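Local coordinates for oxidoreductase, NAD-binding/iron-sulfur cluster-binding protein (Nitratireductor pacificus pht-3B, PDB 6ZXU) that acts as a catabolic reductive dehalogenase, carrying cobalamin and two [4Fe-4S] clusters and removing halogen from organohalide substrates, at residues I444-S449 against K584-G589; G151-A156 against G166-R171; Q536-Q541 against E617-I622. All blocks are in the same frame, centred on the assembly; numbering follows the deposited sequence.

Contact 1 (I444-S449 against K584-G589); sequences ISASQS and KGSACG. With SF4 (iron/sulfur cluster), chain E.
Cys588 O, linked to Ser445 OG through a water that reaches the carbonyl only weakly, accepts bonds from Arg579 NE and from N40 of the cobalamin. Water 1 lies 3.5 Å from Cys588 O. This carbonyl belongs to the ferredoxin-type cysteine loop that enters helix 590-594, with Gly589 at the N-cap position. The loop lies against helix 445-469. The strongest polar partner of Ser445 OG is Gly440 O, in the chain just before the helix. Water 1 donates to Ser445 OG at 2.9 Å. It also donates to Ser449 OG, one helical turn on, at 3.1 Å. Ser449 also binds cobalamin. The water thus links two helix serines, and weakly the loop. The Ser445 hydroxyl is turned anti to its own nitrogen (chi1 176°), which lays it alongside the Cys588 backbone. It makes no bond to Cys588 N, because the angle is poor. The backbones are joined directly at one point. Ala446 N reaches Ser586 O at 3.0 Å, but the angle of 127° makes the bond weak. Beside it the methyls of Ala446 and Ala587 meet, CB to CB, at 4.2 Å. Ser586 OG passes Ala446 CB at 3.5 Å and bonds to Phe337 O. The contact is buried throughout. The Cys588 side chain leaves the helix behind: with SG anti to the backbone N (chi1 -177°), the sulfur reaches the [4Fe-4S] cluster and binds iron FE2, with SG to FE2 at 2.3 Å.

Contact 2 (G151-A156 against G166-R171); sequences GREPEA and GTNAAR
Gly151 and Asn168 come within 6.6 Å, CA to CA, where the extended chain leaving strand 142-149 passes the first turn of helix 168-190. The Asn168 amide pairs with both polar groups of Gly151. Asn168 OD1 takes the N-H of Gly151 at 2.9 Å, on a lone pair and in the carbonyl plane. Asn168 ND2 gives a nearly straight bond of 169° to Gly151 O, which lies in the amide plane. ND2 also donates to Glu153 OE2 at 3.0 Å. It meets the anti lone pair of OE2, which lies 22° out of the Asn168 amide plane. Three bonds thus fix the rotation of the amide. With an alanine in place of Asn168, the N-H and C=O of Gly151 would probably lose their mates, and Glu153 OE2 one of its partners. Water 2 accepts from Gly166 N at 3.0 Å and lies near the same carboxylate. Arg171 lays one face of its guanidinium over Gly151 N; its polar bonds go to Gln149 O and Tyr389 O, and it makes a cation-pi contact with Tyr389. The bend at chi2 (-95°) brings it there. Asn168 acts as a peptide mimic, its amide matching a backbone N-H and C=O much as a neighbouring strand would, and it ties the loop after a sheet strand to the start of the next long helix.

Contact 3 (Q536-Q541 against E617-I622); sequences QDFCNQ and EARAAI. With SF4 (iron/sulfur cluster), chain D.
Arg619 runs from helix 619-628 to the flank of helix 535-540, touching Gln541, Phe538 and Asp537 in turn. Its CB lies beside Gln541 NE2 at 4.0 Å, with Phe538 CD2 close by. Its CG packs on the same ring atom, Phe538 CD2, at 3.8 Å. The approach is oblique. The chain is extended from CG to NE, and this carries CD past Asp537 OD2. NE then bonds to Ser612 O, and NH2 makes a weak bond to Ile613 O; both carbonyls lie near the end of helix 603-614. NH1 completes a salt bridge to Asp537 OD2 at 2.7 Å, with an N-H...O angle of 154°. The oxygen sits at the guanidinium edge, in its plane. The carboxylate is met on its anti side, and the two planes are 59° apart. Asp537 holds CG anti to its nitrogen (chi1 -178°), which aims the carboxylate at the arginine.

Phe538 stands between this arginine and the cluster. Its CE1 is 3.6 Å from S1 of the [4Fe-4S] cluster, while CZ meets Ile622 CG2 at the ring edge. Trp597 also meets the ring. The next residue, Cys539, binds iron FE4 through SG at 2.2 Å, as in ferredoxin-type cysteine motifs. Gln541 rests its OE1 against Ala620 CB at 3.5 Å. Water 3 accepts from Ala620 N and lies near Gln541 OE1. Gln541 NE2 makes a weak bond back to Asp537 O.

The chemistry is divided: the Phe538 ring lies against the cluster, and the ion pair lies farther out. Through its bonds Arg619 links helices 535-540, 603-614 and 619-628. Asp537 and the helix-end carbonyls would probably stabilise its positive charge.

In the fold
Contact 2 comes first along the chain and closes before the others open. Contacts 1 and 3 interlock: their segments alternate in the order 444-449, 536-541, 584-589, 617-622. Their centres are about 29 Å apart, and each reaches a different [4Fe-4S] cluster of the ferredoxin-like part. Contact 1 also joins that part to helix 445-469 beside the cobalamin. Contact 2 lies about 34 Å from contact 1 and about 42 Å from contact 3, centre to centre, away from the cofactors. It follows strand 142-149 of a four-stranded antiparallel sheet. The sheet holding strand 422-429 has the same strand order, and helix 445-469 follows that strand as helix 168-190 follows 142-149, consistent with two related units.

Contact 1 (I444-S449 against K584-G589)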
# COMPACT_ATOMS: atom_id res chain seq x y z
N ILE A 444 6.88 -5.26 12.23
CA ILE A 444 6.45 -4.24 11.26
C ILE A 444 5.48 -4.79 10.18
O ILE A 444 4.99 -4.05 9.36
CB ILE A 444 7.67 -3.57 10.64
CG1 ILE A 444 7.34 -2.16 10.08
CG2 ILE A 444 8.31 -4.41 9.54
CD1 ILE A 444 6.81 -1.24 11.13
N SER A 445 5.30 -6.10 10.14
CA SER A 445 4.61 -6.73 9.01
C SER A 445 3.20 -6.17 8.80
O SER A 445 2.87 -5.70 7.73
CB SER A 445 4.53 -8.24 9.20
OG SER A 445 3.81 -8.83 8.16
N ALA A 446 2.41 -6.17 9.85
CA ALA A 446 1.08 -5.66 9.75
C ALA A 446 1.05 -4.17 9.47
O ALA A 446 0.10 -3.68 8.83
CB ALA A 446 0.29 -5.94 10.98
N SER A 447 2.05 -3.42 9.92
CA SER A 447 2.11 -1.99 9.58
C SER A 447 2.36 -1.78 8.11
O SER A 447 1.86 -0.79 7.53
CB SER A 447 3.22 -1.28 10.44
OG SER A 447 2.83 -1.12 11.79
N GLN A 448 3.09 -2.68 7.45
CA GLN A 448 3.23 -2.62 6.00
C GLN A 448 1.91 -2.87 5.30
O GLN A 448 1.54 -2.16 4.36
CB GLN A 448 4.29 -3.61 5.50
CG GLN A 448 5.73 -3.22 5.85
CD GLN A 448 6.78 -3.87 4.92
OE1 GLN A 448 7.31 -4.94 5.23
NE2 GLN A 448 7.04 -3.22 3.74
N SER A 449 1.17 -3.83 5.77
CA SER A 449 -0.20 -4.10 5.22
C SER A 449 -1.13 -2.92 5.42
O SER A 449 -1.82 -2.49 4.50
CB SER A 449 -0.81 -5.33 5.91
OG SER A 449 -0.10 -6.48 5.57
N LYS A 584 5.68 -13.78 17.76
CA LYS A 584 6.97 -13.16 17.58
C LYS A 584 6.95 -12.08 16.48
O LYS A 584 7.96 -11.72 15.90
CB LYS A 584 8.04 -14.19 17.40
CG LYS A 584 7.99 -15.33 18.41
CD LYS A 584 9.31 -15.90 18.81
CE LYS A 584 10.05 -16.57 17.72
NZ LYS A 584 11.54 -16.63 17.97
N GLY A 585 5.79 -11.57 16.23
CA GLY A 585 5.60 -10.44 15.36
C GLY A 585 4.14 -10.09 15.24
O GLY A 585 3.26 -10.68 15.92
N SER A 586 3.83 -9.19 14.31
CA SER A 586 2.43 -8.81 14.02
C SER A 586 2.01 -9.27 12.59
O SER A 586 2.37 -8.64 11.62
CB SER A 586 2.33 -7.32 14.12
OG SER A 586 1.00 -6.97 14.26
N ALA A 587 1.32 -10.38 12.52
CA ALA A 587 0.86 -11.02 11.24
C ALA A 587 2.05 -11.49 10.42
O ALA A 587 3.07 -11.85 10.97
CB ALA A 587 -0.05 -10.07 10.50
N CYS A 588 1.95 -11.53 9.10
CA CYS A 588 2.94 -12.13 8.24
C CYS A 588 2.68 -11.81 6.79
O CYS A 588 1.51 -11.77 6.37
CB CYS A 588 2.98 -13.66 8.39
SG CYS A 588 4.27 -14.55 7.39
N GLY A 589 3.76 -11.59 6.06
CA GLY A 589 3.77 -11.49 4.59
C GLY A 589 5.08 -11.90 4.02
O GLY A 589 5.57 -11.36 3.02
FE1 SF4 E . 0.67 -16.84 5.07
FE2 SF4 E . 3.12 -15.87 5.95
FE3 SF4 E . 2.60 -16.07 3.21
FE4 SF4 E . 2.99 -18.31 4.75
S1 SF4 E . 4.43 -16.69 4.35
S2 SF4 E . 1.37 -17.94 3.22
S3 SF4 E . 2.03 -17.65 6.70
S4 SF4 E . 1.50 -14.84 4.70
O HOH W 1 0.95 -8.57 7.63

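Contact 2 (G151-A156 against G166-R171)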
# COMPACT_ATOMS: atom_id res chain seq x y z
N GLY A 151 1.18 16.66 -6.63
CA GLY A 151 1.03 15.63 -7.68
C GLY A 151 1.26 16.17 -9.06
O GLY A 151 1.02 17.35 -9.34
N ARG A 152 1.67 15.29 -9.97
CA ARG A 152 1.63 15.59 -11.39
C ARG A 152 0.19 15.74 -11.86
O ARG A 152 -0.71 15.02 -11.41
CB ARG A 152 2.25 14.47 -12.21
CG ARG A 152 3.75 14.34 -12.11
CD ARG A 152 4.25 13.22 -13.04
NE ARG A 152 3.97 13.54 -14.41
CZ ARG A 152 3.78 12.64 -15.40
NH1 ARG A 152 3.92 11.36 -15.18
NH2 ARG A 152 3.46 13.05 -16.60
N GLU A 153 -0.05 16.69 -12.75
CA GLU A 153 -1.39 16.87 -13.28
C GLU A 153 -1.39 16.56 -14.79
O GLU A 153 -0.37 16.62 -15.45
CB GLU A 153 -1.88 18.30 -13.06
CG GLU A 153 -1.74 18.81 -11.63
CD GLU A 153 -2.37 20.24 -11.43
OE1 GLU A 153 -3.09 20.70 -12.37
OE2 GLU A 153 -2.20 20.89 -10.33
N PRO A 154 -2.55 16.17 -15.33
CA PRO A 154 -2.67 16.00 -16.75
C PRO A 154 -2.38 17.34 -17.50
O PRO A 154 -2.67 18.43 -16.96
CB PRO A 154 -4.13 15.62 -16.93
CG PRO A 154 -4.61 15.19 -15.64
CD PRO A 154 -3.83 15.99 -14.66
N GLU A 155 -1.86 17.22 -18.70
CA GLU A 155 -1.65 18.37 -19.57
C GLU A 155 -2.98 18.86 -20.08
O GLU A 155 -4.02 18.16 -20.02
CB GLU A 155 -0.74 18.01 -20.76
CG GLU A 155 0.61 17.39 -20.35
CD GLU A 155 1.55 18.38 -19.60
OE1 GLU A 155 2.26 19.19 -20.28
OE2 GLU A 155 1.62 18.34 -18.31
N ALA A 156 -2.93 20.06 -20.62
CA ALA A 156 -4.10 20.66 -21.26
C ALA A 156 -4.70 19.75 -22.34
O ALA A 156 -3.97 19.20 -23.19
CB ALA A 156 -3.72 22.00 -21.89
N GLY A 166 -6.24 22.94 -10.29
CA GLY A 166 -6.55 23.74 -9.15
C GLY A 166 -6.77 23.00 -7.84
O GLY A 166 -7.08 23.63 -6.84
N THR A 167 -6.61 21.67 -7.80
CA THR A 167 -6.88 20.91 -6.58
C THR A 167 -5.59 20.43 -5.86
O THR A 167 -5.69 19.75 -4.87
CB THR A 167 -7.71 19.65 -6.89
OG1 THR A 167 -6.90 18.74 -7.67
CG2 THR A 167 -8.98 20.01 -7.65
N ASN A 168 -4.46 20.88 -6.27
CA ASN A 168 -3.23 20.26 -5.80
C ASN A 168 -2.89 20.58 -4.38
O ASN A 168 -2.51 19.71 -3.60
CB ASN A 168 -2.09 20.63 -6.75
CG ASN A 168 -1.19 19.46 -7.05
OD1 ASN A 168 -0.98 18.58 -6.21
ND2 ASN A 168 -0.69 19.42 -8.23
N ALA A 169 -3.13 21.80 -3.96
CA ALA A 169 -2.86 22.17 -2.58
C ALA A 169 -3.77 21.49 -1.62
O ALA A 169 -3.36 21.04 -0.57
CB ALA A 169 -2.98 23.68 -2.41
N ALA A 170 -5.02 21.34 -1.99
CA ALA A 170 -6.00 20.56 -1.16
C ALA A 170 -5.74 19.05 -1.17
O ALA A 170 -5.78 18.40 -0.15
CB ALA A 170 -7.42 20.84 -1.64
N ARG A 171 -5.43 18.50 -2.34
CA ARG A 171 -4.97 17.12 -2.46
C ARG A 171 -3.73 16.86 -1.59
O ARG A 171 -3.66 15.92 -0.83
CB ARG A 171 -4.70 16.83 -3.94
CG ARG A 171 -4.05 15.48 -4.30
CD ARG A 171 -2.57 15.70 -4.40
NE ARG A 171 -1.76 14.64 -4.95
CZ ARG A 171 -0.49 14.49 -4.65
NH1 ARG A 171 0.14 15.36 -3.88
NH2 ARG A 171 0.20 13.51 -5.19
O HOH W 2 -3.40 23.76 -10.92

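Contact 3 (Q536-Q541 against E617-I622)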
# COMPACT_ATOMS: atom_id res chain seq x y z
N GLN A 536 3.36 -18.31 -15.45
CA GLN A 536 2.97 -19.75 -15.22
C GLN A 536 4.17 -20.63 -15.36
O GLN A 536 4.52 -21.41 -14.46
CB GLN A 536 1.83 -20.22 -16.12
CG GLN A 536 0.57 -19.40 -16.02
CD GLN A 536 0.17 -19.16 -14.60
OE1 GLN A 536 -0.16 -20.11 -13.86
NE2 GLN A 536 0.19 -17.88 -14.16
N ASP A 537 4.92 -20.42 -16.42
CA ASP A 537 6.20 -21.18 -16.62
C ASP A 537 7.23 -20.88 -15.51
O ASP A 537 7.95 -21.77 -15.08
CB ASP A 537 6.78 -20.88 -18.01
CG ASP A 537 8.09 -21.67 -18.30
OD1 ASP A 537 8.01 -22.93 -18.20
OD2 ASP A 537 9.18 -21.06 -18.53
N PHE A 538 7.35 -19.62 -15.09
CA PHE A 538 8.31 -19.25 -14.07
C PHE A 538 7.96 -19.92 -12.74
O PHE A 538 8.81 -20.59 -12.13
CB PHE A 538 8.34 -17.76 -13.87
CG PHE A 538 9.57 -17.27 -13.12
CD1 PHE A 538 9.63 -17.36 -11.81
CD2 PHE A 538 10.58 -16.60 -13.79
CE1 PHE A 538 10.73 -16.91 -11.10
CE2 PHE A 538 11.68 -16.10 -13.12
CZ PHE A 538 11.75 -16.26 -11.79
N CYS A 539 6.75 -19.66 -12.22
CA CYS A 539 6.34 -20.24 -10.94
C CYS A 539 6.38 -21.75 -11.03
O CYS A 539 6.64 -22.45 -10.09
CB CYS A 539 4.95 -19.84 -10.52
SG CYS A 539 4.86 -18.25 -9.82
N ASN A 540 6.18 -22.32 -12.20
CA ASN A 540 6.26 -23.75 -12.27
C ASN A 540 7.64 -24.36 -11.97
O ASN A 540 7.79 -25.53 -11.67
CB ASN A 540 5.90 -24.22 -13.63
CG ASN A 540 5.07 -25.39 -13.52
OD1 ASN A 540 3.88 -25.30 -13.00
ND2 ASN A 540 5.67 -26.55 -13.84
N GLN A 541 8.66 -23.55 -12.10
CA GLN A 541 10.04 -23.98 -11.92
C GLN A 541 10.65 -23.45 -10.63
O GLN A 541 11.81 -23.67 -10.40
CB GLN A 541 10.93 -23.43 -13.07
CG GLN A 541 10.59 -23.83 -14.46
CD GLN A 541 11.51 -23.21 -15.46
OE1 GLN A 541 12.70 -23.50 -15.50
NE2 GLN A 541 10.99 -22.38 -16.27
N GLU A 617 14.59 -19.47 -21.44
CA GLU A 617 15.73 -20.30 -21.15
C GLU A 617 16.55 -19.73 -20.00
O GLU A 617 17.42 -20.41 -19.47
CB GLU A 617 16.58 -20.53 -22.44
CG GLU A 617 17.46 -19.34 -22.95
CD GLU A 617 18.40 -19.57 -24.28
OE1 GLU A 617 18.47 -18.63 -25.18
OE2 GLU A 617 19.11 -20.64 -24.46
N ALA A 618 16.34 -18.47 -19.63
CA ALA A 618 17.08 -17.90 -18.48
C ALA A 618 16.37 -18.09 -17.10
O ALA A 618 16.93 -17.75 -16.08
CB ALA A 618 17.34 -16.46 -18.73
N ARG A 619 15.14 -18.56 -17.08
CA ARG A 619 14.35 -18.50 -15.87
C ARG A 619 14.92 -19.36 -14.80
O ARG A 619 15.06 -18.95 -13.65
CB ARG A 619 12.92 -18.87 -16.21
CG ARG A 619 12.20 -17.79 -17.01
CD ARG A 619 10.84 -18.29 -17.52
NE ARG A 619 10.22 -17.21 -18.27
CZ ARG A 619 9.32 -17.35 -19.21
NH1 ARG A 619 8.84 -18.56 -19.48
NH2 ARG A 619 8.88 -16.28 -19.86
N ALA A 620 15.27 -20.59 -15.14
CA ALA A 620 15.84 -21.52 -14.15
C ALA A 620 17.10 -20.99 -13.52
O ALA A 620 17.31 -21.17 -12.32
CB ALA A 620 16.08 -22.89 -14.77
N ALA A 621 17.92 -20.31 -14.30
CA ALA A 621 19.11 -19.69 -13.80
C ALA A 621 18.84 -18.53 -12.88
O ALA A 621 19.51 -18.34 -11.89
CB ALA A 621 19.98 -19.17 -14.92
N ILE A 622 17.88 -17.70 -13.25
CA ILE A 622 17.44 -16.60 -12.38
C ILE A 622 16.88 -17.12 -11.06
O ILE A 622 17.21 -16.62 -10.00
CB ILE A 622 16.46 -15.70 -13.16
CG1 ILE A 622 17.15 -14.94 -14.27
CG2 ILE A 622 15.80 -14.69 -12.22
CD1 ILE A 622 16.21 -14.31 -15.27
FE1 SF4 D . 6.57 -18.31 -5.44
FE2 SF4 D . 8.83 -18.30 -7.09
FE3 SF4 D . 7.51 -15.99 -6.64
FE4 SF4 D . 6.28 -17.89 -8.16
S1 SF4 D . 8.22 -16.77 -8.56
S2 SF4 D . 5.38 -16.75 -6.52
S3 SF4 D . 7.06 -19.69 -7.06
S4 SF4 D . 8.57 -17.33 -5.17
O HOH W 3 14.43 -21.93 -17.73